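Local coordinates for ribosome-binding factor A (Thermus thermophilus, PDB 2DYJ), which assists the late maturation of the 30S ribosomal subunit, associating with free 30S subunits and supporting efficient processing of 16S rRNA, at residues L12-L23 and L69-V77; R27-V36 and V47-A58. One frame throughout, in Å; residues are numbered along the deposited sequence.

Contact 1 (L12-L23 and L69-V77)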
loop_
_atom_site.group_PDB
_atom_site.type_symbol
_atom_site.label_atom_id
_atom_site.label_comp_id
_atom_site.label_asym_id
_atom_site.label_seq_id
_atom_site.Cartn_x
_atom_site.Cartn_y
_atom_site.Cartn_z
ATOM N N LEU A 12 8.074 3.437 -2.750
ATOM C CA LEU A 12 7.115 2.456 -2.248
ATOM C C LEU A 12 5.701 2.746 -2.748
ATOM O O LEU A 12 4.950 1.825 -3.066
ATOM C CB LEU A 12 7.129 2.428 -0.704
ATOM C CG LEU A 12 8.370 1.813 -0.040
ATOM C CD1 LEU A 12 8.385 2.101 1.476
ATOM C CD2 LEU A 12 8.371 0.323 -0.279
ATOM N N LYS A 13 5.334 4.024 -2.795
ATOM C CA LYS A 13 4.008 4.431 -3.253
ATOM C C LYS A 13 3.782 4.062 -4.716
ATOM O O LYS A 13 2.743 3.489 -5.080
ATOM C CB LYS A 13 3.827 5.936 -3.089
ATOM C CG LYS A 13 2.504 6.467 -3.635
ATOM C CD LYS A 13 2.353 7.945 -3.317
ATOM C CE LYS A 13 1.849 8.732 -4.516
ATOM N NZ LYS A 13 0.471 8.344 -4.906
ATOM N N ARG A 14 4.747 4.400 -5.564
ATOM C CA ARG A 14 4.598 4.086 -6.973
ATOM C C ARG A 14 4.615 2.569 -7.153
ATOM O O ARG A 14 3.847 2.025 -7.942
ATOM C CB ARG A 14 5.709 4.754 -7.794
ATOM C CG ARG A 14 5.620 4.449 -9.280
ATOM C CD ARG A 14 6.603 5.277 -10.106
ATOM N NE ARG A 14 5.939 5.907 -11.250
ATOM C CZ ARG A 14 5.233 7.034 -11.183
ATOM N NH1 ARG A 14 5.102 7.675 -10.028
ATOM N NH2 ARG A 14 4.643 7.516 -12.267
ATOM N N ALA A 15 5.451 1.877 -6.386
ATOM C CA ALA A 15 5.536 0.418 -6.493
ATOM C C ALA A 15 4.251 -0.289 -6.064
ATOM O O ALA A 15 3.762 -1.203 -6.736
ATOM C CB ALA A 15 6.724 -0.104 -5.662
ATOM N N LEU A 16 3.705 0.138 -4.937
ATOM C CA LEU A 16 2.492 -0.471 -4.407
ATOM C C LEU A 16 1.277 -0.136 -5.275
ATOM O O LEU A 16 0.395 -0.969 -5.473
ATOM C CB LEU A 16 2.289 -0.004 -2.959
ATOM C CG LEU A 16 1.458 -0.893 -2.032
ATOM C CD1 LEU A 16 1.904 -2.340 -2.143
ATOM C CD2 LEU A 16 1.606 -0.394 -0.602
ATOM N N ALA A 17 1.225 1.080 -5.801
ATOM C CA ALA A 17 0.105 1.454 -6.657
ATOM C C ALA A 17 0.080 0.500 -7.851
ATOM O O ALA A 17 -0.985 0.089 -8.304
ATOM C CB ALA A 17 0.253 2.913 -7.129
ATOM N N GLU A 18 1.257 0.140 -8.359
ATOM C CA GLU A 18 1.330 -0.775 -9.492
ATOM C C GLU A 18 0.996 -2.211 -9.117
ATOM O O GLU A 18 0.334 -2.921 -9.880
ATOM C CB GLU A 18 2.722 -0.721 -10.127
ATOM C CG GLU A 18 2.973 0.576 -10.881
ATOM C CD GLU A 18 4.372 0.670 -11.464
ATOM O OE1 GLU A 18 4.697 1.718 -12.059
ATOM O OE2 GLU A 18 5.145 -0.297 -11.323
ATOM N N GLU A 19 1.461 -2.652 -7.951
ATOM C CA GLU A 19 1.183 -4.008 -7.508
ATOM C C GLU A 19 -0.295 -4.199 -7.175
ATOM O O GLU A 19 -0.843 -5.274 -7.375
ATOM C CB GLU A 19 2.048 -4.377 -6.298
ATOM C CG GLU A 19 3.538 -4.443 -6.616
ATOM C CD GLU A 19 3.824 -5.251 -7.873
ATOM O OE1 GLU A 19 3.184 -6.309 -8.062
ATOM O OE2 GLU A 19 4.693 -4.828 -8.666
ATOM N N ILE A 20 -0.944 -3.160 -6.666
ATOM C CA ILE A 20 -2.362 -3.275 -6.352
ATOM C C ILE A 20 -3.141 -3.369 -7.675
ATOM O O ILE A 20 -4.068 -4.171 -7.823
ATOM C CB ILE A 20 -2.832 -2.050 -5.535
ATOM C CG1 ILE A 20 -2.238 -2.132 -4.127
ATOM C CG2 ILE A 20 -4.353 -1.975 -5.512
ATOM C CD1 ILE A 20 -2.548 -0.933 -3.216
ATOM N N GLN A 21 -2.746 -2.552 -8.647
ATOM C CA GLN A 21 -3.402 -2.560 -9.950
ATOM C C GLN A 21 -3.281 -3.954 -10.557
ATOM O O GLN A 21 -4.135 -4.371 -11.327
ATOM C CB GLN A 21 -2.745 -1.526 -10.876
ATOM C CG GLN A 21 -3.653 -0.384 -11.336
ATOM C CD GLN A 21 -4.221 -0.597 -12.740
ATOM O OE1 GLN A 21 -4.839 -1.630 -13.030
ATOM N NE2 GLN A 21 -4.016 0.384 -13.617
ATOM N N ALA A 22 -2.220 -4.674 -10.201
ATOM C CA ALA A 22 -2.002 -6.031 -10.728
ATOM C C ALA A 22 -2.896 -7.084 -10.065
ATOM O O ALA A 22 -3.043 -8.198 -10.584
ATOM C CB ALA A 22 -0.536 -6.428 -10.577
ATOM N N LEU A 23 -3.488 -6.742 -8.922
ATOM C CA LEU A 23 -4.384 -7.679 -8.242
ATOM C C LEU A 23 -5.702 -7.732 -9.014
ATOM O O LEU A 23 -6.078 -6.773 -9.689
ATOM C CB LEU A 23 -4.637 -7.222 -6.804
ATOM C CG LEU A 23 -3.391 -7.210 -5.915
ATOM C CD1 LEU A 23 -3.768 -6.724 -4.510
ATOM C CD2 LEU A 23 -2.787 -8.616 -5.855
ATOM N N LEU A 69 1.362 -8.700 -1.353
ATOM C CA LEU A 69 1.832 -7.378 -1.754
ATOM C C LEU A 69 3.221 -7.101 -1.202
ATOM O O LEU A 69 4.051 -6.494 -1.893
ATOM C CB LEU A 69 0.861 -6.282 -1.284
ATOM C CG LEU A 69 -0.444 -6.164 -2.069
ATOM C CD1 LEU A 69 -1.398 -5.167 -1.383
ATOM C CD2 LEU A 69 -0.132 -5.714 -3.485
ATOM N N VAL A 70 3.497 -7.547 0.027
ATOM C CA VAL A 70 4.822 -7.310 0.580
ATOM C C VAL A 70 5.842 -8.138 -0.212
ATOM O O VAL A 70 6.961 -7.687 -0.472
ATOM C CB VAL A 70 4.870 -7.634 2.091
ATOM C CG1 VAL A 70 6.306 -7.601 2.601
ATOM C CG2 VAL A 70 4.054 -6.569 2.860
ATOM N N ALA A 71 5.428 -9.337 -0.611
ATOM C CA ALA A 71 6.281 -10.224 -1.406
ATOM C C ALA A 71 6.625 -9.534 -2.734
ATOM O O ALA A 71 7.759 -9.620 -3.210
ATOM C CB ALA A 71 5.550 -11.541 -1.681
ATOM N N ALA A 72 5.629 -8.860 -3.320
ATOM C CA ALA A 72 5.772 -8.141 -4.580
ATOM C C ALA A 72 6.711 -6.964 -4.432
ATOM O O ALA A 72 7.509 -6.660 -5.331
ATOM C CB ALA A 72 4.399 -7.660 -5.079
ATOM N N LEU A 73 6.610 -6.278 -3.303
ATOM C CA LEU A 73 7.487 -5.154 -3.055
ATOM C C LEU A 73 8.902 -5.663 -2.850
ATOM O O LEU A 73 9.849 -5.042 -3.302
ATOM C CB LEU A 73 7.054 -4.388 -1.802
ATOM C CG LEU A 73 5.743 -3.603 -1.887
ATOM C CD1 LEU A 73 5.499 -2.873 -0.550
ATOM C CD2 LEU A 73 5.830 -2.597 -3.019
ATOM N N ALA A 74 9.046 -6.796 -2.170
ATOM C CA ALA A 74 10.376 -7.316 -1.892
ATOM C C ALA A 74 11.135 -7.617 -3.176
ATOM O O ALA A 74 12.371 -7.654 -3.182
ATOM C CB ALA A 74 10.302 -8.577 -1.027
ATOM N N ARG A 75 10.393 -7.839 -4.251
ATOM C CA ARG A 75 11.005 -8.145 -5.541
ATOM C C ARG A 75 11.476 -6.912 -6.303
ATOM O O ARG A 75 12.210 -7.036 -7.283
ATOM C CB ARG A 75 10.023 -8.945 -6.408
ATOM C CG ARG A 75 9.838 -10.385 -5.940
ATOM C CD ARG A 75 9.010 -11.201 -6.919
ATOM N NE ARG A 75 7.587 -10.905 -6.841
ATOM C CZ ARG A 75 6.699 -11.579 -6.111
ATOM N NH1 ARG A 75 7.069 -12.622 -5.371
ATOM N NH2 ARG A 75 5.429 -11.198 -6.120
ATOM N N ARG A 76 11.082 -5.724 -5.855
ATOM C CA ARG A 76 11.479 -4.518 -6.562
ATOM C C ARG A 76 12.063 -3.376 -5.756
ATOM O O ARG A 76 12.508 -2.379 -6.333
ATOM C CB ARG A 76 10.316 -3.993 -7.407
ATOM C CG ARG A 76 8.996 -3.841 -6.689
ATOM C CD ARG A 76 7.896 -3.471 -7.682
ATOM N NE ARG A 76 8.057 -2.126 -8.241
ATOM C CZ ARG A 76 7.178 -1.557 -9.066
ATOM N NH1 ARG A 76 6.087 -2.217 -9.435
ATOM N NH2 ARG A 76 7.366 -0.319 -9.497
ATOM N N VAL A 77 12.059 -3.509 -4.433
ATOM C CA VAL A 77 12.617 -2.475 -3.574
ATOM C C VAL A 77 13.745 -3.098 -2.775
ATOM O O VAL A 77 13.620 -4.215 -2.270
ATOM C CB VAL A 77 11.565 -1.895 -2.598
ATOM C CG1 VAL A 77 12.204 -0.806 -1.729
ATOM C CG2 VAL A 77 10.395 -1.326 -3.375
HETATM O O HOH W 1 7.018 -6.594 -8.088
#

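Contact 2 (R27-V36 and V47-A58)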
loop_
_atom_site.group_PDB
_atom_site.type_symbol
_atom_site.label_atom_id
_atom_site.label_comp_id
_atom_site.label_asym_id
_atom_site.label_seq_id
_atom_site.Cartn_x
_atom_site.Cartn_y
_atom_site.Cartn_z
ATOM N N ARG A 27 -13.082 -5.749 -5.618
ATOM C CA ARG A 27 -13.249 -4.732 -4.582
ATOM C C ARG A 27 -12.219 -3.617 -4.763
ATOM O O ARG A 27 -12.363 -2.525 -4.211
ATOM C CB ARG A 27 -13.093 -5.365 -3.200
ATOM C CG ARG A 27 -14.248 -6.299 -2.833
ATOM C CD ARG A 27 -14.017 -7.012 -1.504
ATOM N NE ARG A 27 -12.916 -7.974 -1.585
ATOM C CZ ARG A 27 -12.461 -8.667 -0.541
ATOM N NH1 ARG A 27 -13.007 -8.502 0.664
ATOM N NH2 ARG A 27 -11.472 -9.531 -0.695
ATOM N N LEU A 28 -11.191 -3.886 -5.562
ATOM C CA LEU A 28 -10.125 -2.909 -5.808
ATOM C C LEU A 28 -10.259 -2.184 -7.141
ATOM O O LEU A 28 -9.356 -1.436 -7.529
ATOM C CB LEU A 28 -8.761 -3.614 -5.781
ATOM C CG LEU A 28 -8.442 -4.435 -4.534
ATOM C CD1 LEU A 28 -7.074 -5.091 -4.700
ATOM C CD2 LEU A 28 -8.462 -3.544 -3.302
ATOM N N PHE A 29 -11.354 -2.402 -7.857
ATOM C CA PHE A 29 -11.513 -1.745 -9.160
ATOM C C PHE A 29 -11.540 -0.217 -8.987
ATOM O O PHE A 29 -12.274 0.309 -8.152
ATOM C CB PHE A 29 -12.793 -2.240 -9.853
ATOM C CG PHE A 29 -13.040 -1.607 -11.202
ATOM C CD1 PHE A 29 -12.015 -1.518 -12.144
ATOM C CD2 PHE A 29 -14.288 -1.082 -11.522
ATOM C CE1 PHE A 29 -12.229 -0.911 -13.389
ATOM C CE2 PHE A 29 -14.514 -0.471 -12.766
ATOM C CZ PHE A 29 -13.486 -0.386 -13.697
ATOM N N LEU A 30 -10.707 0.471 -9.764
ATOM C CA LEU A 30 -10.583 1.927 -9.743
ATOM C C LEU A 30 -9.989 2.517 -8.471
ATOM O O LEU A 30 -9.985 3.741 -8.290
ATOM C CB LEU A 30 -11.933 2.591 -10.009
ATOM C CG LEU A 30 -12.558 2.227 -11.355
ATOM C CD1 LEU A 30 -13.796 3.103 -11.586
ATOM C CD2 LEU A 30 -11.528 2.431 -12.466
ATOM N N LEU A 31 -9.494 1.664 -7.588
ATOM C CA LEU A 31 -8.881 2.158 -6.357
ATOM C C LEU A 31 -7.544 2.811 -6.673
ATOM O O LEU A 31 -6.795 2.320 -7.528
ATOM C CB LEU A 31 -8.627 1.014 -5.370
ATOM C CG LEU A 31 -7.920 1.447 -4.081
ATOM C CD1 LEU A 31 -8.575 0.761 -2.897
ATOM C CD2 LEU A 31 -6.423 1.144 -4.149
ATOM N N THR A 32 -7.241 3.902 -5.976
ATOM C CA THR A 32 -5.962 4.583 -6.148
ATOM C C THR A 32 -5.262 4.803 -4.808
ATOM O O THR A 32 -5.894 4.902 -3.751
ATOM C CB THR A 32 -6.113 5.952 -6.846
ATOM O OG1 THR A 32 -6.989 6.783 -6.079
ATOM C CG2 THR A 32 -6.654 5.779 -8.263
ATOM N N VAL A 33 -3.943 4.879 -4.854
ATOM C CA VAL A 33 -3.166 5.110 -3.653
ATOM C C VAL A 33 -2.878 6.605 -3.567
ATOM O O VAL A 33 -2.240 7.174 -4.446
ATOM C CB VAL A 33 -1.857 4.322 -3.707
ATOM C CG1 VAL A 33 -1.014 4.639 -2.478
ATOM C CG2 VAL A 33 -2.170 2.825 -3.784
ATOM N N GLU A 34 -3.357 7.246 -2.512
ATOM C CA GLU A 34 -3.154 8.684 -2.379
ATOM C C GLU A 34 -1.831 9.032 -1.717
ATOM O O GLU A 34 -1.233 10.070 -2.013
ATOM C CB GLU A 34 -4.288 9.323 -1.572
ATOM C CG GLU A 34 -4.054 10.819 -1.323
ATOM C CD GLU A 34 -4.563 11.282 0.025
ATOM O OE1 GLU A 34 -4.186 12.394 0.453
ATOM O OE2 GLU A 34 -5.339 10.534 0.656
ATOM N N ALA A 35 -1.366 8.179 -0.817
ATOM C CA ALA A 35 -0.112 8.477 -0.136
ATOM C C ALA A 35 0.298 7.308 0.740
ATOM O O ALA A 35 -0.486 6.397 0.959
ATOM C CB ALA A 35 -0.297 9.727 0.719
ATOM N N VAL A 36 1.542 7.328 1.201
ATOM C CA VAL A 36 2.049 6.308 2.116
ATOM C C VAL A 36 2.928 7.043 3.103
ATOM O O VAL A 36 3.466 8.110 2.795
ATOM C CB VAL A 36 2.882 5.204 1.403
ATOM C CG1 VAL A 36 2.052 4.584 0.281
ATOM C CG2 VAL A 36 4.199 5.777 0.856
ATOM N N VAL A 47 -0.637 2.950 4.249
ATOM C CA VAL A 47 -1.000 3.176 2.849
ATOM C C VAL A 47 -2.401 3.751 2.807
ATOM O O VAL A 47 -3.347 3.102 3.228
ATOM C CB VAL A 47 -0.980 1.832 2.085
ATOM C CG1 VAL A 47 -1.249 2.067 0.597
ATOM C CG2 VAL A 47 0.379 1.118 2.293
ATOM N N TYR A 48 -2.523 4.980 2.318
ATOM C CA TYR A 48 -3.815 5.674 2.271
ATOM C C TYR A 48 -4.428 5.551 0.880
ATOM O O TYR A 48 -3.840 5.973 -0.110
ATOM C CB TYR A 48 -3.593 7.134 2.660
ATOM C CG TYR A 48 -2.952 7.278 4.027
ATOM C CD1 TYR A 48 -3.719 7.276 5.195
ATOM C CD2 TYR A 48 -1.565 7.329 4.158
ATOM C CE1 TYR A 48 -3.109 7.310 6.458
ATOM C CE2 TYR A 48 -0.953 7.367 5.410
ATOM C CZ TYR A 48 -1.723 7.355 6.550
ATOM O OH TYR A 48 -1.093 7.389 7.772
ATOM N N VAL A 49 -5.625 4.980 0.809
ATOM C CA VAL A 49 -6.243 4.743 -0.486
ATOM C C VAL A 49 -7.617 5.356 -0.712
ATOM O O VAL A 49 -8.372 5.589 0.237
ATOM C CB VAL A 49 -6.372 3.227 -0.726
ATOM C CG1 VAL A 49 -5.006 2.588 -0.696
ATOM C CG2 VAL A 49 -7.262 2.597 0.359
ATOM N N GLU A 50 -7.928 5.602 -1.982
ATOM C CA GLU A 50 -9.241 6.130 -2.365
ATOM C C GLU A 50 -9.976 5.006 -3.101
ATOM O O GLU A 50 -9.586 4.611 -4.204
ATOM C CB GLU A 50 -9.110 7.344 -3.298
ATOM C CG GLU A 50 -10.475 7.794 -3.898
ATOM C CD GLU A 50 -10.358 8.840 -5.016
ATOM O OE1 GLU A 50 -9.260 9.001 -5.580
ATOM O OE2 GLU A 50 -11.376 9.495 -5.349
ATOM N N ALA A 51 -11.024 4.474 -2.487
ATOM C CA ALA A 51 -11.789 3.402 -3.113
ATOM C C ALA A 51 -12.912 3.994 -3.937
ATOM O O ALA A 51 -13.438 5.059 -3.622
ATOM C CB ALA A 51 -12.367 2.460 -2.054
ATOM N N PHE A 52 -13.276 3.292 -5.000
ATOM C CA PHE A 52 -14.356 3.735 -5.863
ATOM C C PHE A 52 -15.694 3.568 -5.121
ATOM O O PHE A 52 -16.481 4.519 -4.997
ATOM C CB PHE A 52 -14.346 2.913 -7.146
ATOM C CG PHE A 52 -15.482 3.223 -8.068
ATOM C CD1 PHE A 52 -15.757 4.536 -8.439
ATOM C CD2 PHE A 52 -16.281 2.203 -8.570
ATOM C CE1 PHE A 52 -16.818 4.826 -9.299
ATOM C CE2 PHE A 52 -17.340 2.485 -9.427
ATOM C CZ PHE A 52 -17.606 3.799 -9.789
ATOM N N ARG A 53 -15.931 2.357 -4.630
ATOM C CA ARG A 53 -17.141 2.016 -3.889
ATOM C C ARG A 53 -16.761 1.170 -2.671
ATOM O O ARG A 53 -15.642 0.671 -2.589
ATOM C CB ARG A 53 -18.092 1.211 -4.782
ATOM C CG ARG A 53 -18.588 1.962 -6.009
ATOM C CD ARG A 53 -19.647 2.987 -5.653
ATOM N NE ARG A 53 -19.982 3.832 -6.795
ATOM C CZ ARG A 53 -20.427 3.378 -7.963
ATOM N NH1 ARG A 53 -20.598 2.075 -8.158
ATOM N NH2 ARG A 53 -20.701 4.232 -8.940
ATOM N N GLU A 54 -17.696 1.013 -1.738
ATOM C CA GLU A 54 -17.474 0.221 -0.527
ATOM C C GLU A 54 -16.022 0.289 -0.058
ATOM O O GLU A 54 -15.231 -0.639 -0.277
ATOM C CB GLU A 54 -17.867 -1.241 -0.773
ATOM C CG GLU A 54 -17.595 -2.178 0.411
ATOM C CD GLU A 54 -18.458 -1.879 1.632
ATOM O OE1 GLU A 54 -19.699 -2.028 1.540
ATOM O OE2 GLU A 54 -17.900 -1.502 2.685
ATOM N N GLU A 55 -15.681 1.401 0.576
ATOM C CA GLU A 55 -14.334 1.626 1.088
ATOM C C GLU A 55 -13.895 0.523 2.053
ATOM O O GLU A 55 -12.754 0.058 1.993
ATOM C CB GLU A 55 -14.293 2.991 1.763
ATOM C CG GLU A 55 -13.127 3.220 2.678
ATOM C CD GLU A 55 -13.182 4.604 3.287
ATOM O OE1 GLU A 55 -12.602 5.539 2.689
ATOM O OE2 GLU A 55 -13.819 4.757 4.348
ATOM N N GLU A 56 -14.804 0.097 2.929
ATOM C CA GLU A 56 -14.510 -0.966 3.882
ATOM C C GLU A 56 -14.082 -2.244 3.156
ATOM O O GLU A 56 -13.116 -2.895 3.573
ATOM C CB GLU A 56 -15.740 -1.285 4.746
ATOM C CG GLU A 56 -16.078 -0.263 5.831
ATOM C CD GLU A 56 -17.362 -0.625 6.587
ATOM O OE1 GLU A 56 -17.412 -1.718 7.198
ATOM O OE2 GLU A 56 -18.324 0.181 6.566
ATOM N N GLY A 57 -14.816 -2.604 2.098
ATOM C CA GLY A 57 -14.506 -3.808 1.328
ATOM C C GLY A 57 -13.145 -3.736 0.639
ATOM O O GLY A 57 -12.425 -4.737 0.520
ATOM N N ALA A 58 -12.779 -2.543 0.177
ATOM C CA ALA A 58 -11.489 -2.357 -0.472
ATOM C C ALA A 58 -10.385 -2.547 0.565
ATOM O O ALA A 58 -9.376 -3.211 0.308
ATOM C CB ALA A 58 -11.397 -0.956 -1.078
HETATM O O HOH W 2 -14.082 -0.602 -4.335
HETATM O O HOH W 3 -12.097 0.766 -5.466
HETATM O O HOH W 4 -10.468 5.761 -6.423
#

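Contact 1 (L12-L23 and L69-V77)
Two helices of the KH-type fold, 5-21 and 66-74, pack against each other here, their local axes 10.0 Å apart at closest approach and running at 126°. L69 and L73 carry the apolar part. The CD2 branch of L69 rests on E19 CB at 3.8 Å and also meets L23 CD1, while its CD1 leans on CG1 of I20. L73 sends CD2 against A15 CB at 3.7 Å, and L16 CD1 lies equally near both of its methyls. L12 CD2 and V77 CG2 continue the apolar seam at 4.0 Å.

Toward solvent the contact turns polar. With its CG set between backbone N and carbonyl carbon (chi1 50°), R76 lays one guanidinium face over the backbone of A15, whose CA sits above the centre. NH1 and NH2 both grip E18 OE2, each at 2.9 Å. NH1 also donates to E19 OE2 at 3.1 Å, in the guanidinium plane and onto that oxygen's anti lone pair. A bend at chi2 (-48°) folds the E19 chain over A72 CB, and a water links OE2, weakly, to A72 O. Were E19 replaced by alanine, R76 would probably lose one of its two carboxylate partners here and the methyl of A72 its cover. The salt-bridge network lines the outer side of a KH-type alpha/beta fold, both helices packing on its sheet, L16 on V47 and L69 on L85.

Contact 2 (R27-V36 and V47-A58)
A classic beta bulge interrupts the antiparallel pairing of strands 32-36 and 47-50: E34 and A35 both face Y48, and the register slips by one residue. Y48 O takes the E34 N-H at 2.8 Å, nearly along the C=O axis, and a weak second bond from A35 N at 3.4 Å. Y48 N returns a bond to A35 O, which also lies at the edge of the tyrosine ring, near its plane. Before the bulge, T32 and E50 form a hydrogen-bonded pair, with E50 N donating to T32 O at 2.8 Å and a 170° angle at the hydrogen. V33 stands opposite V49 and V36 opposite V47 in non-hydrogen-bonded pairs; on this shared face V47 CG1 meets V36 CG1 and, diagonally, V33 CG1.

Beyond the strands the two segments stay together through side chains and water. L31, its CG anti to the backbone N (chi1 177°), reaches with CD1 between V49 CB and A58 CB, the latter 3.8 Å away. The type II turn from L28 to L31 brings L30 beside F52, and CD1 stands 3.8 Å from the F52 ring centroid, only 8° off its normal, a CH-pi contact. R53 NE lies over the opposite face. Three waters bridge backbone atoms, joining R27 O to R53 O, F29 O to F52 N and L30 O to E50 O. R27 lays CD 3.4 Å from G57 O, while its guanidinium is salt-bridged to D25.

The hairpin face bearing V33, V36 and V47 is covered by helix 5-21, through I20, E9 and L16, and strand 84-89 pairs with strand 44-50 along its other edge, while L28 and V49 reach helix 55-64 through A61, L62 and L59.

In the fold
From the N terminus, helix 5-21 enters contact 1 first, but its partner 69-77 comes 46 residues later, so contact 1 closes a long loop. Contact 2 is nested inside it: the chain leaves the helix, passes through 27-36, turns after strand 32-38 and returns along 47-58. Helix 55-64 then leads into helix 66-74, which completes contact 1. Contact 1 thus ties the first helix to the last, and contact 2 ties the hairpin strands and the start of helix 55-64. Their centres are about 15 Å apart, yet they touch: L16 on V47 and K13 at the V33 backbone join helix 5-21 to the sheet, while L23 on L28 ties its exit to the turn before strand 32-38.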